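PDB 3FLH: uncharacterized protein lp_1913 from Lactobacillus plantarum, which is of unknown function but has a rhodanese-like domain and, lacking any cysteine, probably does not work as a classical cysteine-dependent sulfurtransferase. Local coordinates for residues 33-38 against 75-80; 71-76 against 99-104. All blocks are in the same frame, centred on the assembly; numbering follows the deposited sequence.

Overall arrangement
Following the chain from the N terminus, helix 3-13, the short strand 16-17 and helix 19-27 lead to strand 33-37, where contact 1 begins. The chain then passes through strand 54-55 and helix 58-64 before returning as strand 73-77 to lie beside it, closing a loop of 36 residues. Contact 2 closes a shorter loop of 22 residues, built around helix 85-95, when strand 99-103 comes back along the other edge of strand 73-77. The two loops neither nest nor cross: they follow one another, and V75 and V76 belong to both contacts. Strand 73-77 is thus held on both edges in the middle of a five-stranded parallel sheet, with 16-17 and 54-55 outermost.

Contact 1: 33-38 against 75-80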
loop_
_atom_site.group_PDB
_atom_site.type_symbol
_atom_site.label_atom_id
_atom_site.label_comp_id
_atom_site.label_asym_id
_atom_site.label_seq_id
_atom_site.Cartn_x
_atom_site.Cartn_y
_atom_site.Cartn_z
ATOM N N TYR B 33 8.970 -16.719 14.635
ATOM C CA TYR B 33 7.853 -15.836 14.309
ATOM C C TYR B 33 6.486 -16.402 14.699
ATOM O O TYR B 33 6.264 -17.612 14.662
ATOM C CB TYR B 33 7.857 -15.528 12.805
ATOM C CG TYR B 33 9.152 -14.938 12.299
ATOM C CD1 TYR B 33 9.589 -13.688 12.739
ATOM C CD2 TYR B 33 9.956 -15.638 11.398
ATOM C CE1 TYR B 33 10.799 -13.146 12.298
ATOM C CE2 TYR B 33 11.166 -15.104 10.950
ATOM C CZ TYR B 33 11.580 -13.856 11.407
ATOM O OH TYR B 33 12.775 -13.321 10.971
ATOM N N VAL B 34 5.582 -15.507 15.084
ATOM C CA VAL B 34 4.212 -15.864 15.437
ATOM C C VAL B 34 3.360 -14.994 14.521
ATOM O O VAL B 34 3.470 -13.768 14.539
ATOM C CB VAL B 34 3.882 -15.537 16.916
ATOM C CG1 VAL B 34 2.401 -15.819 17.199
ATOM C CG2 VAL B 34 4.761 -16.372 17.841
ATOM N N VAL B 35 2.535 -15.638 13.707
ATOM C CA VAL B 35 1.677 -14.952 12.750
ATOM C C VAL B 35 0.325 -14.604 13.382
ATOM O O VAL B 35 -0.314 -15.459 14.006
ATOM C CB VAL B 35 1.440 -15.853 11.495
ATOM C CG1 VAL B 35 0.557 -15.141 10.481
ATOM C CG2 VAL B 35 2.773 -16.222 10.856
ATOM N N LEU B 36 -0.091 -13.349 13.222
ATOM C CA LEU B 36 -1.363 -12.857 13.752
ATOM C C LEU B 36 -2.278 -12.438 12.621
ATOM O O LEU B 36 -1.932 -11.560 11.824
ATOM C CB LEU B 36 -1.151 -11.640 14.659
ATOM C CG LEU B 36 -0.151 -11.769 15.804
ATOM C CD1 LEU B 36 -0.104 -10.453 16.586
ATOM C CD2 LEU B 36 -0.561 -12.927 16.719
ATOM N N ASP B 37 -3.447 -13.068 12.553
ATOM C CA ASP B 37 -4.442 -12.758 11.527
ATOM C C ASP B 37 -5.273 -11.622 12.121
ATOM O O ASP B 37 -6.097 -11.857 12.998
ATOM C CB ASP B 37 -5.333 -13.985 11.279
ATOM C CG ASP B 37 -6.242 -13.822 10.087
ATOM O OD1 ASP B 37 -6.843 -12.735 9.925
ATOM O OD2 ASP B 37 -6.366 -14.791 9.294
ATOM N N VAL B 38 -5.056 -10.398 11.655
ATOM C CA VAL B 38 -5.791 -9.260 12.205
ATOM C C VAL B 38 -7.048 -8.866 11.436
ATOM O O VAL B 38 -7.566 -7.766 11.621
ATOM C CB VAL B 38 -4.881 -8.018 12.330
ATOM C CG1 VAL B 38 -3.657 -8.360 13.176
ATOM C CG2 VAL B 38 -4.455 -7.537 10.955
ATOM N N VAL B 75 4.108 -11.244 13.212
ATOM C CA VAL B 75 3.871 -10.880 11.818
ATOM C C VAL B 75 2.357 -10.744 11.659
ATOM O O VAL B 75 1.615 -11.701 11.870
ATOM C CB VAL B 75 4.402 -11.975 10.848
ATOM C CG1 VAL B 75 4.160 -11.568 9.401
ATOM C CG2 VAL B 75 5.897 -12.200 11.086
ATOM N N VAL B 76 1.899 -9.553 11.294
ATOM C CA VAL B 76 0.470 -9.322 11.134
ATOM C C VAL B 76 0.072 -9.289 9.660
ATOM O O VAL B 76 0.908 -9.040 8.797
ATOM C CB VAL B 76 0.049 -7.974 11.783
ATOM C CG1 VAL B 76 0.382 -7.972 13.265
ATOM C CG2 VAL B 76 0.759 -6.825 11.087
ATOM N N TYR B 77 -1.203 -9.551 9.378
ATOM C CA TYR B 77 -1.700 -9.502 8.007
ATOM C C TYR B 77 -3.215 -9.352 7.939
ATOM O O TYR B 77 -3.946 -9.853 8.796
ATOM C CB TYR B 77 -1.273 -10.755 7.225
ATOM C CG TYR B 77 -2.021 -12.023 7.595
ATOM C CD1 TYR B 77 -3.302 -12.281 7.084
ATOM C CD2 TYR B 77 -1.442 -12.972 8.440
ATOM C CE1 TYR B 77 -3.977 -13.456 7.406
ATOM C CE2 TYR B 77 -2.108 -14.150 8.766
ATOM C CZ TYR B 77 -3.365 -14.385 8.247
ATOM O OH TYR B 77 -3.999 -15.562 8.539
ATOM N N ASP B 78 -3.678 -8.641 6.919
ATOM C CA ASP B 78 -5.103 -8.449 6.702
ATOM C C ASP B 78 -5.361 -9.232 5.423
ATOM O O ASP B 78 -4.444 -9.874 4.893
ATOM C CB ASP B 78 -5.433 -6.957 6.517
ATOM C CG ASP B 78 -6.940 -6.670 6.525
ATOM O OD1 ASP B 78 -7.742 -7.576 6.848
ATOM O OD2 ASP B 78 -7.328 -5.524 6.219
ATOM N N TRP B 79 -6.583 -9.189 4.914
ATOM C CA TRP B 79 -6.882 -9.954 3.710
ATOM C C TRP B 79 -6.075 -9.483 2.510
ATOM O O TRP B 79 -5.724 -10.277 1.638
ATOM C CB TRP B 79 -8.384 -9.918 3.401
ATOM C CG TRP B 79 -8.930 -8.588 2.976
ATOM C CD1 TRP B 79 -9.170 -7.501 3.766
ATOM C CD2 TRP B 79 -9.339 -8.224 1.655
ATOM N NE1 TRP B 79 -9.713 -6.479 3.016
ATOM C CE2 TRP B 79 -9.826 -6.898 1.715
ATOM C CE3 TRP B 79 -9.345 -8.893 0.424
ATOM C CZ2 TRP B 79 -10.315 -6.225 0.587
ATOM C CZ3 TRP B 79 -9.832 -8.222 -0.700
ATOM C CH2 TRP B 79 -10.309 -6.903 -0.607
ATOM N N THR B 80 -5.756 -8.196 2.477
ATOM C CA THR B 80 -4.991 -7.656 1.367
ATOM C C THR B 80 -4.033 -6.580 1.871
ATOM O O THR B 80 -4.262 -5.973 2.919
ATOM C CB THR B 80 -5.945 -7.068 0.297
ATOM O OG1 THR B 80 -5.228 -6.861 -0.923
ATOM C CG2 THR B 80 -6.527 -5.744 0.772
#
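V75 N donates to V34 O at 2.9 Å, and V75 O takes an almost straight bond (175°) from L36 N at 2.7 Å. Its CG2 touches Y33 CB. V75 and Y77 share a face of the sheet with V35 and D37; V76 lies on the other with L36, its CB 4.0 Å from V38 CG1 and its CG1 reaching L36 CD1, against A89 and L93 of helix 85-95. Y77 N makes a weak bond to L36 O at 3.2 Å, whereas Y77 O accepts V38 N at 3.1 Å. Chi1 of 74° sets Y77 CG between the backbone N and the carbonyl carbon, and the ring leans over to D37. D37 CA lies over one ring face, 4.0 Å from the centroid, and V35 CG1 presses on the edge, 3.3 Å from Y77 CE2. Y77 OH donates weakly to D37 OD2 at 2.6 Å and accepts from I50 N. D78 then turns away, its carboxylate bonding T83. Ring rotation of Y77 is thus limited by V35, D37 CA and the I50 bond, while the buried D37 carboxylate has its main partner in R39, whose salt bridge to OD2 probably stabilises the negative charge.

Contact 2: 71-76 against 99-104; sequences AKTYVV and EAYELA
Strand 73-76 runs parallel to strand 99-103, the axes 25° apart, and on the first strand the four backbone bonds all fall to Y74 and V76. Y74 N bonds E99 O at 3.0 Å, and Y74 O receives Y101 N at 2.9 Å. Two residues on, V76 N reaches Y101 O at 3.0 Å and V76 O takes L103 N at 2.9 Å. A water links K72 O, just before the strand, to E99 N. Side chains alternate between the two faces. On one, T73 turns its methyl to the ring of Y101: CG2, anti to the backbone N, comes in at the ring edge near its plane, 3.8 Å from Y101 CD2, while OG1 lies beside the CB of E99. Farther along this face, V75 CG1 rests 3.7 Å from L103 CB; I17 of the neighbouring short strand touches both V75 and Y101. E99 bends off the strand, and its OE2 hydrogen-bonds the side-chain ND2 of residue N2 of a second subunit, whose K5 packs on Y101. On the other face, Y74 CB meets A100 CB at 4.2 Å. CG of Y74 is anti to its carbonyl carbon (chi1 -65°), and the ring leads away from strand 99-103 toward V34 and L36, its hydroxyl bonding D69 O. V76 CG2 touches E102 CG at 4.1 Å, and the E102 side chain runs on, extended, and touches K87 of helix 85-95. L93 lies against A100 and V76, and L90 against A100, so that helix covers this side. Strand 73-77, helix 85-95 and strand 99-103 form a classical beta-alpha-beta crossover of the rhodanese-like alpha/beta fold; in active rhodaneses the loop leaving the first of these strands holds the catalytic cysteine, which this chain lacks.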
loop_
_atom_site.group_PDB
_atom_site.type_symbol
_atom_site.label_atom_id
_atom_site.label_comp_id
_atom_site.label_asym_id
_atom_site.label_seq_id
_atom_site.Cartn_x
_atom_site.Cartn_y
_atom_site.Cartn_z
ATOM N N ALA B 71 9.166 -12.405 23.848
ATOM C CA ALA B 71 10.389 -12.919 23.237
ATOM C C ALA B 71 10.176 -13.310 21.775
ATOM O O ALA B 71 11.132 -13.598 21.058
ATOM C CB ALA B 71 10.893 -14.126 24.026
ATOM N N LYS B 72 8.922 -13.316 21.335
ATOM C CA LYS B 72 8.597 -13.692 19.964
ATOM C C LYS B 72 8.463 -12.486 19.031
ATOM O O LYS B 72 8.208 -11.368 19.475
ATOM C CB LYS B 72 7.284 -14.480 19.944
ATOM C CG LYS B 72 7.316 -15.792 20.708
ATOM C CD LYS B 72 8.154 -16.836 19.984
ATOM C CE LYS B 72 8.094 -18.187 20.695
ATOM N NZ LYS B 72 8.809 -19.238 19.931
ATOM N N THR B 73 8.645 -12.720 17.737
ATOM C CA THR B 73 8.488 -11.654 16.760
ATOM C C THR B 73 7.157 -11.912 16.072
ATOM O O THR B 73 6.896 -13.014 15.586
ATOM C CB THR B 73 9.635 -11.645 15.728
ATOM O OG1 THR B 73 10.857 -11.300 16.387
ATOM C CG2 THR B 73 9.366 -10.620 14.629
ATOM N N TYR B 74 6.303 -10.895 16.045
ATOM C CA TYR B 74 4.985 -11.039 15.445
ATOM C C TYR B 74 4.872 -10.521 14.024
ATOM O O TYR B 74 5.470 -9.510 13.671
ATOM C CB TYR B 74 3.969 -10.361 16.358
ATOM C CG TYR B 74 3.891 -11.072 17.686
ATOM C CD1 TYR B 74 3.074 -12.193 17.848
ATOM C CD2 TYR B 74 4.717 -10.698 18.746
ATOM C CE1 TYR B 74 3.088 -12.926 19.032
ATOM C CE2 TYR B 74 4.738 -11.428 19.931
ATOM C CZ TYR B 74 3.923 -12.538 20.063
ATOM O OH TYR B 74 3.944 -13.265 21.223
ATOM N N VAL B 75 4.108 -11.244 13.212
ATOM C CA VAL B 75 3.871 -10.880 11.818
ATOM C C VAL B 75 2.357 -10.744 11.659
ATOM O O VAL B 75 1.615 -11.701 11.870
ATOM C CB VAL B 75 4.402 -11.975 10.848
ATOM C CG1 VAL B 75 4.160 -11.568 9.401
ATOM C CG2 VAL B 75 5.897 -12.200 11.086
ATOM N N VAL B 76 1.899 -9.553 11.294
ATOM C CA VAL B 76 0.470 -9.322 11.134
ATOM C C VAL B 76 0.072 -9.289 9.660
ATOM O O VAL B 76 0.908 -9.040 8.797
ATOM C CB VAL B 76 0.049 -7.974 11.783
ATOM C CG1 VAL B 76 0.382 -7.972 13.265
ATOM C CG2 VAL B 76 0.759 -6.825 11.087
ATOM N N GLU B 99 8.520 -6.594 18.946
ATOM C CA GLU B 99 9.187 -6.651 17.659
ATOM C C GLU B 99 8.140 -7.234 16.714
ATOM O O GLU B 99 7.630 -8.329 16.952
ATOM C CB GLU B 99 10.416 -7.562 17.732
ATOM C CG GLU B 99 11.638 -6.886 18.341
ATOM C CD GLU B 99 12.080 -5.690 17.521
ATOM O OE1 GLU B 99 12.479 -5.889 16.352
ATOM O OE2 GLU B 99 12.020 -4.548 18.037
ATOM N N ALA B 100 7.791 -6.496 15.664
ATOM C CA ALA B 100 6.798 -6.984 14.715
ATOM C C ALA B 100 7.029 -6.480 13.304
ATOM O O ALA B 100 7.827 -5.578 13.072
ATOM C CB ALA B 100 5.399 -6.611 15.177
ATOM N N TYR B 101 6.323 -7.091 12.363
ATOM C CA TYR B 101 6.422 -6.744 10.955
ATOM C C TYR B 101 5.090 -7.087 10.305
ATOM O O TYR B 101 4.324 -7.896 10.830
ATOM C CB TYR B 101 7.524 -7.575 10.277
ATOM C CG TYR B 101 8.923 -7.342 10.806
ATOM C CD1 TYR B 101 9.682 -6.250 10.374
ATOM C CD2 TYR B 101 9.481 -8.198 11.760
ATOM C CE1 TYR B 101 10.960 -6.010 10.881
ATOM C CE2 TYR B 101 10.759 -7.967 12.275
ATOM C CZ TYR B 101 11.490 -6.870 11.833
ATOM O OH TYR B 101 12.734 -6.615 12.364
ATOM N N GLU B 102 4.813 -6.467 9.166
ATOM C CA GLU B 102 3.600 -6.763 8.431
ATOM C C GLU B 102 4.029 -7.771 7.357
ATOM O O GLU B 102 5.129 -7.652 6.813
ATOM C CB GLU B 102 3.044 -5.507 7.762
ATOM C CG GLU B 102 1.634 -5.719 7.275
ATOM C CD GLU B 102 1.035 -4.523 6.564
ATOM O OE1 GLU B 102 1.203 -3.380 7.046
ATOM O OE2 GLU B 102 0.378 -4.745 5.527
ATOM N N LEU B 103 3.191 -8.764 7.068
ATOM C CA LEU B 103 3.518 -9.760 6.045
ATOM C C LEU B 103 3.368 -9.149 4.650
ATOM O O LEU B 103 2.291 -8.679 4.300
ATOM C CB LEU B 103 2.587 -10.984 6.149
ATOM C CG LEU B 103 2.639 -12.017 5.003
ATOM C CD1 LEU B 103 4.014 -12.683 4.988
ATOM C CD2 LEU B 103 1.551 -13.090 5.190
ATOM N N ALA B 104 4.442 -9.155 3.860
ATOM C CA ALA B 104 4.395 -8.613 2.498
ATOM C C ALA B 104 3.454 -9.480 1.663
ATOM O O ALA B 104 3.579 -10.703 1.666
ATOM C CB ALA B 104 5.792 -8.624 1.882
HETATM O O HOH W 1 8.470 -9.052 20.497
#